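Local coordinates for Two-component insecticidal protein 16 kDa unit (Alcaligenes faecalis, PDB 5V3S), which probably acts as the smaller, aegerolysin-family component of a two-component (binary) insecticidal toxin that kills corn rootworm, at residues 51-55 with 56-60. Residues are numbered along the deposited sequence; the frame is centred on the assembly and turned at random.
Sequences KEISP and SQING
Q57 brings OE1 alongside the I53-S54 backbone, 3.2 Å from I53 CA. CG lies anti to the carbonyl carbon (chi1 -65°) and the chain beyond it is extended, a reach that suits glutamine and carries the amide back past the start of the helix 55-58. There OE1 lies 3.0 Å from S54 N and accepts its hydrogen in a fairly straight bond, the donor tilted 20° from the carbonyl plane. With S54 at the N-cap position, this is the side-chain-to-N-cap half of a capping box. Q57 N donates to S54 O at 3.0 Å, a bent three-residue turn bond (131°) from above the carbonyl plane, so Q57 holds both the backbone N-H and C=O of S54. A water bridges Q57 OE1 and E52 O. The small hydroxyls S54 OG and S56 OG share a hydrogen bond of 2.9 Å. P55 suits the first helical position, where an N-H would have no carbonyl of an earlier turn to bond; P55 O receives N59 N straight at 2.9 Å, and I58 N more weakly. On the inner side I53 CD1 meets I58 CG1 at 4.0 Å, the two side chains crossing at about a right angle. I58 is buried against both sheets, F43, Y69 and I71 of one and V33 and A36 of the other. A polar outer side thus takes up N-H and C=O groups at the helix start, opposite an apolar inner one.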
loop_
_atom_site.group_PDB
_atom_site.type_symbol
_atom_site.label_atom_id
_atom_site.label_comp_id
_atom_site.label_asym_id
_atom_site.label_seq_id
_atom_site.Cartn_x
_atom_site.Cartn_y
_atom_site.Cartn_z
ATOM N N LYS A 51 15.313 -3.481 8.264
ATOM C CA LYS A 51 14.627 -3.081 9.464
ATOM C C LYS A 51 13.108 -3.480 9.389
ATOM O O LYS A 51 12.285 -2.681 8.959
ATOM C CB LYS A 51 14.767 -1.557 9.721
ATOM C CG LYS A 51 16.105 -1.061 10.363
ATOM C CD LYS A 51 16.174 0.473 10.372
ATOM C CE LYS A 51 16.893 1.033 11.608
ATOM N NZ LYS A 51 18.332 0.651 11.815
ATOM N N GLU A 52 12.804 -4.696 9.807
ATOM C CA GLU A 52 11.433 -5.286 9.690
ATOM C C GLU A 52 10.512 -4.641 10.695
ATOM O O GLU A 52 10.953 -4.287 11.813
ATOM C CB GLU A 52 11.431 -6.819 9.903
ATOM C CG GLU A 52 10.045 -7.473 10.069
ATOM C CD GLU A 52 10.000 -9.017 9.986
ATOM O OE1 GLU A 52 11.074 -9.636 10.141
ATOM O OE2 GLU A 52 8.892 -9.602 9.776
ATOM N N ILE A 53 9.271 -4.418 10.291
ATOM C CA ILE A 53 8.211 -3.977 11.176
ATOM C C ILE A 53 7.030 -4.983 10.951
ATOM O O ILE A 53 6.878 -5.612 9.867
ATOM C CB ILE A 53 7.764 -2.496 10.931
ATOM C CG1 ILE A 53 7.083 -2.344 9.561
ATOM C CG2 ILE A 53 8.939 -1.547 11.121
ATOM C CD1 ILE A 53 6.633 -0.914 9.179
ATOM N N SER A 54 6.141 -5.043 11.911
ATOM C CA SER A 54 5.033 -5.941 11.823
ATOM C C SER A 54 3.825 -5.252 11.223
ATOM O O SER A 54 3.722 -3.988 11.293
ATOM C CB SER A 54 4.724 -6.487 13.228
ATOM O OG SER A 54 4.319 -5.386 14.017
ATOM N N PRO A 55 2.832 -6.037 10.767
ATOM C CA PRO A 55 1.495 -5.494 10.412
ATOM C C PRO A 55 0.936 -4.614 11.479
ATOM O O PRO A 55 0.311 -3.571 11.142
ATOM C CB PRO A 55 0.645 -6.761 10.195
ATOM C CG PRO A 55 1.670 -7.707 9.652
ATOM C CD PRO A 55 2.938 -7.470 10.414
ATOM N N SER A 56 1.126 -5.047 12.745
ATOM C CA SER A 56 0.574 -4.285 13.845
ATOM C C SER A 56 1.137 -2.836 13.983
ATOM O O SER A 56 0.434 -1.918 14.459
ATOM C CB SER A 56 0.628 -5.095 15.145
ATOM O OG SER A 56 1.961 -5.283 15.654
ATOM N N GLN A 57 2.378 -2.638 13.567
ATOM C CA GLN A 57 2.988 -1.300 13.521
ATOM C C GLN A 57 2.450 -0.382 12.415
ATOM O O GLN A 57 2.490 0.841 12.590
ATOM C CB GLN A 57 4.482 -1.395 13.392
ATOM C CG GLN A 57 5.051 -2.044 14.668
ATOM C CD GLN A 57 6.517 -2.188 14.586
ATOM O OE1 GLN A 57 7.030 -3.205 14.045
ATOM N NE2 GLN A 57 7.235 -1.125 14.961
ATOM N N ILE A 58 1.892 -0.986 11.367
ATOM C CA ILE A 58 1.182 -0.256 10.311
ATOM C C ILE A 58 -0.275 0.048 10.709
ATOM O O ILE A 58 -0.750 1.201 10.565
ATOM C CB ILE A 58 1.251 -1.063 9.029
ATOM C CG1 ILE A 58 2.670 -1.120 8.552
ATOM C CG2 ILE A 58 0.438 -0.447 7.906
ATOM C CD1 ILE A 58 2.852 -2.191 7.504
ATOM N N ASN A 59 -0.982 -1.001 11.179
ATOM C CA ASN A 59 -2.363 -0.866 11.490
ATOM C C ASN A 59 -2.602 0.193 12.555
ATOM O O ASN A 59 -1.872 0.254 13.563
ATOM C CB ASN A 59 -2.921 -2.215 11.916
ATOM C CG ASN A 59 -3.105 -3.114 10.758
ATOM O OD1 ASN A 59 -3.126 -2.637 9.617
ATOM N ND2 ASN A 59 -2.994 -4.399 10.987
ATOM N N GLY A 60 -3.569 1.080 12.315
ATOM C CA GLY A 60 -3.824 2.195 13.198
ATOM C C GLY A 60 -3.141 3.498 12.896
ATOM O O GLY A 60 -3.482 4.580 13.507
HETATM O O HOH W 1 9.932 -3.726 14.494
#